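Long-range contacts in oxidoreductase (Corynebacterium diphtheriae, PDB 3K1Y), which probably works as an FMN-dependent oxidoreductase of the flavodoxin-like NADPH-dependent FMN reductase family: residues A15-G20 against S52-S57; F96-T101 against A130-V135; T154-A159 against K173-A178. All blocks are in the same frame, centred on the assembly; numbering follows the deposited sequence.

Interaction 1 of 3, residues A15-G20 against S52-S57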
loop_
_atom_site.group_PDB
_atom_site.type_symbol
_atom_site.label_atom_id
_atom_site.label_comp_id
_atom_site.label_asym_id
_atom_site.label_seq_id
_atom_site.Cartn_x
_atom_site.Cartn_y
_atom_site.Cartn_z
ATOM N N ALA A 15 12.615 21.014 -10.642
ATOM C CA ALA A 15 13.454 19.851 -10.913
ATOM C C ALA A 15 12.517 18.741 -11.406
ATOM O O ALA A 15 11.400 18.596 -10.909
ATOM C CB ALA A 15 14.188 19.424 -9.645
ATOM N N VAL A 16 12.952 17.976 -12.397
ATOM C CA VAL A 16 12.114 16.911 -12.937
ATOM C C VAL A 16 12.920 15.632 -13.060
ATOM O O VAL A 16 13.903 15.591 -13.798
ATOM C CB VAL A 16 11.560 17.292 -14.344
ATOM C CG1 VAL A 16 10.765 16.125 -14.943
ATOM C CG2 VAL A 16 10.690 18.542 -14.241
ATOM N N ILE A 17 12.517 14.596 -12.330
ATOM C CA ILE A 17 13.209 13.314 -12.394
ATOM C C ILE A 17 12.409 12.405 -13.313
ATOM O O ILE A 17 11.199 12.261 -13.151
ATOM C CB ILE A 17 13.303 12.619 -11.012
ATOM C CG1 ILE A 17 13.916 13.557 -9.965
ATOM C CG2 ILE A 17 14.156 11.365 -11.132
ATOM C CD1 ILE A 17 15.305 14.044 -10.293
ATOM N N SER A 18 13.082 11.789 -14.276
ATOM C CA SER A 18 12.410 10.895 -15.208
ATOM C C SER A 18 13.215 9.605 -15.294
ATOM O O SER A 18 14.382 9.623 -15.687
ATOM C CB SER A 18 12.305 11.565 -16.580
ATOM O OG SER A 18 11.430 10.847 -17.421
ATOM N N ALA A 19 12.581 8.488 -14.942
ATOM C CA ALA A 19 13.254 7.183 -14.916
ATOM C C ALA A 19 13.010 6.242 -16.102
ATOM O O ALA A 19 13.207 5.032 -15.988
ATOM C CB ALA A 19 12.906 6.460 -13.593
ATOM N N GLY A 20 12.590 6.787 -17.235
ATOM C CA GLY A 20 12.346 5.947 -18.395
ATOM C C GLY A 20 13.626 5.417 -19.019
ATOM O O GLY A 20 14.674 6.064 -18.958
ATOM N N SER A 52 14.872 21.878 -14.682
ATOM C CA SER A 52 16.027 21.004 -14.715
ATOM C C SER A 52 15.547 19.565 -14.820
ATOM O O SER A 52 15.066 18.996 -13.838
ATOM C CB SER A 52 16.843 21.188 -13.443
ATOM O OG SER A 52 17.841 20.188 -13.365
ATOM N N THR A 53 15.662 18.982 -16.006
ATOM C CA THR A 53 15.222 17.608 -16.212
ATOM C C THR A 53 16.392 16.645 -16.088
ATOM O O THR A 53 17.358 16.731 -16.841
ATOM C CB THR A 53 14.571 17.423 -17.602
ATOM O OG1 THR A 53 13.518 18.382 -17.775
ATOM C CG2 THR A 53 13.984 16.024 -17.727
ATOM N N ILE A 54 16.290 15.725 -15.135
ATOM C CA ILE A 54 17.331 14.740 -14.893
ATOM C C ILE A 54 16.910 13.329 -15.325
ATOM O O ILE A 54 16.024 12.728 -14.723
ATOM C CB ILE A 54 17.693 14.702 -13.400
ATOM C CG1 ILE A 54 17.947 16.123 -12.891
ATOM C CG2 ILE A 54 18.920 13.822 -13.181
ATOM C CD1 ILE A 54 19.049 16.856 -13.624
ATOM N N GLU A 55 17.541 12.810 -16.371
ATOM C CA GLU A 55 17.243 11.464 -16.862
ATOM C C GLU A 55 18.087 10.434 -16.102
ATOM O O GLU A 55 19.310 10.384 -16.262
ATOM C CB GLU A 55 17.539 11.370 -18.368
ATOM C CG GLU A 55 16.520 12.070 -19.257
ATOM C CD GLU A 55 15.387 11.148 -19.679
ATOM O OE1 GLU A 55 14.859 10.421 -18.811
ATOM O OE2 GLU A 55 15.020 11.155 -20.879
ATOM N N LEU A 56 17.434 9.617 -15.284
ATOM C CA LEU A 56 18.139 8.610 -14.498
ATOM C C LEU A 56 18.965 7.636 -15.338
ATOM O O LEU A 56 20.016 7.169 -14.889
ATOM C CB LEU A 56 17.153 7.833 -13.615
ATOM C CG LEU A 56 16.467 8.635 -12.505
ATOM C CD1 LEU A 56 15.642 7.721 -11.616
ATOM C CD2 LEU A 56 17.525 9.335 -11.677
ATOM N N SER A 57 18.511 7.339 -16.557
ATOM C CA SER A 57 19.247 6.416 -17.430
ATOM C C SER A 57 20.575 7.018 -17.897
ATOM O O SER A 57 21.415 6.327 -18.476
ATOM C CB SER A 57 18.394 6.012 -18.652
ATOM O OG SER A 57 18.091 7.115 -19.492
HETATM O O HOH W 1 12.581 9.010 -18.909
HETATM O O HOH W 2 15.942 7.933 -17.595
#

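Interaction 2 of 3, residues F96-T101 against A130-V135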
loop_
_atom_site.group_PDB
_atom_site.type_symbol
_atom_site.label_atom_id
_atom_site.label_comp_id
_atom_site.label_asym_id
_atom_site.label_seq_id
_atom_site.Cartn_x
_atom_site.Cartn_y
_atom_site.Cartn_z
ATOM N N PHE A 96 7.449 -0.984 -13.413
ATOM C CA PHE A 96 8.097 -2.277 -13.577
ATOM C C PHE A 96 7.642 -3.137 -12.412
ATOM O O PHE A 96 7.634 -2.687 -11.268
ATOM C CB PHE A 96 9.629 -2.137 -13.549
ATOM C CG PHE A 96 10.215 -1.442 -14.754
ATOM C CD1 PHE A 96 9.401 -0.883 -15.732
ATOM C CD2 PHE A 96 11.597 -1.317 -14.884
ATOM C CE1 PHE A 96 9.949 -0.206 -16.819
ATOM C CE2 PHE A 96 12.158 -0.643 -15.967
ATOM C CZ PHE A 96 11.330 -0.085 -16.935
ATOM N N LYS A 97 7.269 -4.374 -12.715
ATOM C CA LYS A 97 6.789 -5.312 -11.710
ATOM C C LYS A 97 5.770 -4.695 -10.756
ATOM O O LYS A 97 5.813 -4.915 -9.552
ATOM C CB LYS A 97 7.962 -5.916 -10.934
ATOM C CG LYS A 97 8.915 -6.753 -11.811
ATOM C CD LYS A 97 8.140 -7.736 -12.687
ATOM C CE LYS A 97 9.030 -8.821 -13.291
ATOM N NZ LYS A 97 10.102 -8.284 -14.162
ATOM N N ALA A 98 4.862 -3.906 -11.323
ATOM C CA ALA A 98 3.758 -3.277 -10.595
ATOM C C ALA A 98 4.093 -2.182 -9.589
ATOM O O ALA A 98 3.353 -1.959 -8.629
ATOM C CB ALA A 98 2.904 -4.366 -9.921
ATOM N N SER A 99 5.197 -1.487 -9.807
ATOM C CA SER A 99 5.575 -0.405 -8.911
ATOM C C SER A 99 6.639 0.464 -9.564
ATOM O O SER A 99 6.933 0.305 -10.750
ATOM C CB SER A 99 6.083 -0.971 -7.584
ATOM O OG SER A 99 6.383 0.074 -6.678
ATOM N N TYR A 100 7.206 1.395 -8.807
ATOM C CA TYR A 100 8.232 2.261 -9.370
ATOM C C TYR A 100 9.484 1.454 -9.678
ATOM O O TYR A 100 9.689 0.376 -9.123
ATOM C CB TYR A 100 8.545 3.425 -8.428
ATOM C CG TYR A 100 8.894 3.054 -7.010
ATOM C CD1 TYR A 100 9.949 2.181 -6.727
ATOM C CD2 TYR A 100 8.223 3.642 -5.941
ATOM C CE1 TYR A 100 10.331 1.913 -5.409
ATOM C CE2 TYR A 100 8.591 3.380 -4.626
ATOM C CZ TYR A 100 9.646 2.520 -4.367
ATOM O OH TYR A 100 10.024 2.292 -3.065
ATOM N N THR A 101 10.309 1.971 -10.575
ATOM C CA THR A 101 11.526 1.278 -10.992
ATOM C C THR A 101 12.602 1.213 -9.913
ATOM O O THR A 101 12.706 2.101 -9.066
ATOM C CB THR A 101 12.133 1.947 -12.242
ATOM O OG1 THR A 101 11.197 1.888 -13.326
ATOM C CG2 THR A 101 13.383 1.239 -12.655
ATOM N N ALA A 130 -4.236 1.507 -17.416
ATOM C CA ALA A 130 -4.338 2.163 -16.126
ATOM C C ALA A 130 -4.570 1.192 -14.964
ATOM O O ALA A 130 -4.842 1.624 -13.842
ATOM C CB ALA A 130 -5.466 3.192 -16.173
ATOM N N ARG A 131 -4.448 -0.109 -15.215
ATOM C CA ARG A 131 -4.694 -1.078 -14.148
ATOM C C ARG A 131 -3.816 -0.867 -12.915
ATOM O O ARG A 131 -4.220 -1.182 -11.798
ATOM C CB ARG A 131 -4.560 -2.518 -14.678
ATOM C CG ARG A 131 -3.173 -2.961 -15.126
ATOM C CD ARG A 131 -3.311 -4.172 -16.059
ATOM N NE ARG A 131 -2.239 -5.154 -15.909
ATOM C CZ ARG A 131 -1.026 -5.055 -16.451
ATOM N NH1 ARG A 131 -0.698 -4.004 -17.204
ATOM N NH2 ARG A 131 -0.136 -6.019 -16.235
ATOM N N HIS A 132 -2.630 -0.304 -13.121
ATOM C CA HIS A 132 -1.697 -0.048 -12.032
ATOM C C HIS A 132 -1.649 1.427 -11.608
ATOM O O HIS A 132 -0.690 1.868 -10.970
ATOM C CB HIS A 132 -0.298 -0.525 -12.445
ATOM C CG HIS A 132 -0.210 -2.005 -12.653
ATOM N ND1 HIS A 132 0.708 -2.588 -13.501
ATOM C CD2 HIS A 132 -0.935 -3.021 -12.128
ATOM C CE1 HIS A 132 0.541 -3.897 -13.491
ATOM N NE2 HIS A 132 -0.451 -4.187 -12.666
ATOM N N SER A 133 -2.684 2.190 -11.935
ATOM C CA SER A 133 -2.671 3.598 -11.570
ATOM C C SER A 133 -2.490 3.846 -10.072
ATOM O O SER A 133 -2.007 4.908 -9.680
ATOM C CB SER A 133 -3.938 4.302 -12.071
ATOM O OG SER A 133 -5.091 3.818 -11.413
ATOM N N LEU A 134 -2.847 2.881 -9.230
ATOM C CA LEU A 134 -2.684 3.082 -7.784
ATOM C C LEU A 134 -1.222 2.974 -7.340
ATOM O O LEU A 134 -0.926 2.957 -6.142
ATOM C CB LEU A 134 -3.551 2.098 -6.977
ATOM C CG LEU A 134 -5.084 2.192 -7.088
ATOM C CD1 LEU A 134 -5.720 1.176 -6.161
ATOM C CD2 LEU A 134 -5.563 3.580 -6.730
ATOM N N VAL A 135 -0.308 2.891 -8.299
ATOM C CA VAL A 135 1.106 2.836 -7.955
ATOM C C VAL A 135 1.475 4.202 -7.383
ATOM O O VAL A 135 2.458 4.343 -6.664
ATOM C CB VAL A 135 1.999 2.560 -9.182
ATOM C CG1 VAL A 135 1.892 3.709 -10.180
ATOM C CG2 VAL A 135 3.433 2.381 -8.735
#

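Interaction 3 of 3, residues T154-A159 against K173-A178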
loop_
_atom_site.group_PDB
_atom_site.type_symbol
_atom_site.label_atom_id
_atom_site.label_comp_id
_atom_site.label_asym_id
_atom_site.label_seq_id
_atom_site.Cartn_x
_atom_site.Cartn_y
_atom_site.Cartn_z
ATOM N N THR A 154 -3.144 15.936 -6.689
ATOM C CA THR A 154 -3.326 15.360 -8.008
ATOM C C THR A 154 -2.126 14.614 -8.559
ATOM O O THR A 154 -1.160 15.227 -9.031
ATOM C CB THR A 154 -3.729 16.436 -9.022
ATOM O OG1 THR A 154 -4.848 17.172 -8.511
ATOM C CG2 THR A 154 -4.105 15.805 -10.346
ATOM N N GLY A 155 -2.201 13.285 -8.500
ATOM C CA GLY A 155 -1.137 12.459 -9.033
ATOM C C GLY A 155 -1.428 12.321 -10.510
ATOM O O GLY A 155 -2.576 12.427 -10.920
ATOM N N VAL A 156 -0.400 12.087 -11.317
ATOM C CA VAL A 156 -0.591 11.955 -12.750
ATOM C C VAL A 156 -0.176 10.590 -13.284
ATOM O O VAL A 156 1.016 10.309 -13.415
ATOM C CB VAL A 156 0.211 13.028 -13.504
ATOM C CG1 VAL A 156 -0.056 12.933 -14.992
ATOM C CG2 VAL A 156 -0.154 14.398 -12.988
ATOM N N PHE A 157 -1.153 9.747 -13.595
ATOM C CA PHE A 157 -0.850 8.436 -14.151
ATOM C C PHE A 157 -1.272 8.401 -15.616
ATOM O O PHE A 157 -2.455 8.416 -15.936
ATOM C CB PHE A 157 -1.574 7.315 -13.409
ATOM C CG PHE A 157 -1.110 5.944 -13.810
ATOM C CD1 PHE A 157 0.017 5.379 -13.219
ATOM C CD2 PHE A 157 -1.768 5.237 -14.816
ATOM C CE1 PHE A 157 0.494 4.123 -13.621
ATOM C CE2 PHE A 157 -1.309 3.982 -15.231
ATOM C CZ PHE A 157 -0.171 3.421 -14.631
ATOM N N ALA A 158 -0.290 8.345 -16.506
ATOM C CA ALA A 158 -0.566 8.315 -17.929
ATOM C C ALA A 158 -0.607 6.908 -18.502
ATOM O O ALA A 158 0.393 6.190 -18.505
ATOM C CB ALA A 158 0.467 9.148 -18.680
ATOM N N ALA A 159 -1.784 6.523 -18.977
ATOM C CA ALA A 159 -1.980 5.228 -19.615
ATOM C C ALA A 159 -1.990 5.607 -21.089
ATOM O O ALA A 159 -2.907 6.273 -21.549
ATOM C CB ALA A 159 -3.310 4.645 -19.204
ATOM N N LYS A 173 -6.489 18.004 -18.931
ATOM C CA LYS A 173 -7.004 18.986 -17.996
ATOM C C LYS A 173 -6.435 18.602 -16.633
ATOM O O LYS A 173 -6.062 19.459 -15.833
ATOM C CB LYS A 173 -8.529 18.915 -17.965
ATOM C CG LYS A 173 -9.224 20.248 -17.801
ATOM C CD LYS A 173 -9.025 21.132 -19.025
ATOM C CE LYS A 173 -9.540 20.454 -20.285
ATOM N NZ LYS A 173 -10.969 20.056 -20.164
ATOM N N ARG A 174 -6.360 17.295 -16.391
ATOM C CA ARG A 174 -5.850 16.763 -15.134
ATOM C C ARG A 174 -4.401 17.197 -14.890
ATOM O O ARG A 174 -4.020 17.530 -13.759
ATOM C CB ARG A 174 -5.955 15.243 -15.138
ATOM C CG ARG A 174 -5.803 14.640 -13.771
ATOM C CD ARG A 174 -5.809 13.134 -13.800
ATOM N NE ARG A 174 -5.283 12.629 -12.536
ATOM C CZ ARG A 174 -5.919 12.719 -11.372
ATOM N NH1 ARG A 174 -7.120 13.280 -11.318
ATOM N NH2 ARG A 174 -5.334 12.295 -10.256
ATOM N N ILE A 175 -3.595 17.191 -15.949
ATOM C CA ILE A 175 -2.198 17.615 -15.846
ATOM C C ILE A 175 -2.167 19.078 -15.386
ATOM O O ILE A 175 -1.403 19.447 -14.497
ATOM C CB ILE A 175 -1.479 17.494 -17.210
ATOM C CG1 ILE A 175 -1.369 16.017 -17.615
ATOM C CG2 ILE A 175 -0.107 18.143 -17.136
ATOM C CD1 ILE A 175 -0.690 15.785 -18.947
ATOM N N ALA A 176 -3.021 19.901 -15.989
ATOM C CA ALA A 176 -3.101 21.311 -15.631
ATOM C C ALA A 176 -3.429 21.473 -14.144
ATOM O O ALA A 176 -2.824 22.305 -13.462
ATOM C CB ALA A 176 -4.155 22.013 -16.483
ATOM N N ARG A 177 -4.374 20.680 -13.635
ATOM C CA ARG A 177 -4.733 20.773 -12.220
ATOM C C ARG A 177 -3.511 20.537 -11.336
ATOM O O ARG A 177 -3.228 21.330 -10.439
ATOM C CB ARG A 177 -5.831 19.772 -11.858
ATOM C CG ARG A 177 -6.240 19.841 -10.388
ATOM C CD ARG A 177 -7.342 18.852 -10.063
ATOM N NE ARG A 177 -8.493 19.047 -10.933
ATOM C CZ ARG A 177 -9.564 18.263 -10.957
ATOM N NH1 ARG A 177 -9.641 17.211 -10.149
ATOM N NH2 ARG A 177 -10.556 18.531 -11.796
ATOM N N ALA A 178 -2.794 19.442 -11.588
ATOM C CA ALA A 178 -1.582 19.139 -10.823
ATOM C C ALA A 178 -0.592 20.289 -11.022
ATOM O O ALA A 178 0.052 20.750 -10.079
ATOM C CB ALA A 178 -0.967 17.844 -11.305
HETATM O O HOH W 3 -7.525 16.104 -8.468
#

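Interaction 1 of 3, residues A15-G20 against S52-S57
Val16 and Ile54 are joined by the straightest of four backbone hydrogen bonds: Ile54 N reaches Val16 O over 2.7 Å, with 171° at the hydrogen. Val16 N to Ser52 O, at 2.8 Å, precedes it. Ser18 N to Ile54 O follows, and Leu56 N to Ser18 O carries the pairing one residue past strand 52-55. The donors and acceptors, together with strand directions only 19° apart, define a parallel pair. On one face of the sheet the contact is apolar. CG2 of Ile17, anti to the backbone N, lies 3.8 Å from CG of Leu56, while the other branch sends CD1 to CB of Ile54. Leu56 CD1 also meets Ala19 CB at 3.6 Å. Strand 12-18, helix 26-44 and strand 49-55 form the first beta-alpha-beta crossover of a flavodoxin-like sheet, and 12-18 pairs on its other edge with strand 88-94. The face bearing Val16, Ser18 and Thr53 packs under helix 26-44; that bearing Ile17, with Leu56 nearby, meets Phe107 of helix 102-110. At the C-terminal ends of the two strands, on the face of Ser18 and Glu55, the chemistry becomes polar. The Glu55 chain bends at chi2 (-90°), which brings OE1 back over the pair, where a water links it to Ser18: the water donates to Glu55 OE1 at 2.7 Å and is hydrogen-bonded to Ser18 OG at 2.6 Å. A second water accepts from Ser57 N at 2.8 Å and lies near Glu55 OE1 and Gly20 O, with more acceptors around it than protons to give. Glu55 OE2 forms a salt bridge with Arg28 of helix 26-44, tying the carboxylate to the crossover helix. A sulfate, probably from the crystallisation liquor, lies beside Gly20, consistent with this loop receiving the FMN phosphate in flavodoxin-like relatives.

Interaction 2 of 3, residues F96-T101 against A130-V135
Val135 presses one methyl, CG2, onto the backbone of Ser99, 3.5 Å from Ser99 CA. CG2 stands anti to the backbone N of Val135 (CG1 has chi1 64°), a setting that aims this branch at the opposing loop; Val135 CG2 also comes within 3.9 Å of Tyr100 N. Ala98 and His132 make the other half of the contact. The methyl CB of Ala98 sits 4.3 Å above one face of the His132 imidazole, offset toward its rim, and CG of Arg131 lies over the centre of the opposite face at 3.7 Å, leaving the ring between two aliphatic groups. No hydrogen bond crosses between the segments, so packing alone joins them. Each loop instead holds its own shape: in 96-101 a type I' turn has Phe96 N bonded to Ser99 O and Ser99 N to Phe96 O, while in 130-135 two overlapping type I turns, Ala130 to Ser133 and His132 to Val135, lead into helix 135-146. Other copies of the protein abut both sides: Tyr146 of the second subunit packs on Ala98, and Leu134 of the third subunit packs on His132. The arrangement brings together the loops after strands 88-94 and 120-127, at the C-terminal edge of the parallel sheet, where flavodoxin-like proteins typically hold their flavin.

Interaction 3 of 3, residues T154-A159 against K173-A178
Thr154, in the irregular stretch just before Val156, and Ala178 of the helix form the tight part of this contact, their CB atoms 3.9 Å apart and Thr154 O 3.5 Å from Ala178 CB. Val156 continues the apolar packing, placing CG2 3.9 Å from the same Ala178 CB. More loosely, Val156 CG1 meets Ile175 CG1 at 4.3 Å. Toward solvent the contact turns polar. Arg174 runs extended from CG to NE, with CG anti to the backbone N (chi1 -165°), and delivers NH2 to Gly155 O at 2.8 Å. Its donor lies in the carbonyl plane, but the oxygen is tilted out of the guanidinium plane and the bond is bent, 139° at the hydrogen; NE adds a weak one. CG2 of Thr154 rests 3.7 Å above the centre of the Arg174 guanidinium. Exposed Arg177 is held less directly: its CD lies against Thr154 OG1, and a water spans from NH1 to that hydroxyl, whose oxygen also hydrogen-bonds Glu181. Helix 165-188 thus lies on the outermost strand, 150-159, of the chain's sheet, with Ala178 reaching Ile122 of strand 120-127, and Val156 and Ile175 meeting helix 26-44 on the same layer.

How the interactions relate
Interactions 1 and 3 involve the two outermost strands of one parallel sheet, and both border helix 26-44; the centres of the two interactions lie about 18 Å apart. They differ in kind: interaction 1, partly buried with seven of twelve touching residues in the interior, is strand pairing by backbone hydrogen bonds, whereas interaction 3, mostly buried, packs a helix on a strand, with exposed Arg177 on its solvent side. Interaction 2, without a cross-segment hydrogen bond, joins two loops, and its five touching residues are all buried, with other subunits packed against the loops. It also meets interaction 3 directly: Phe157 CG lies 3.6 Å from Ser133 CA. Interactions 1 and 2 do not touch.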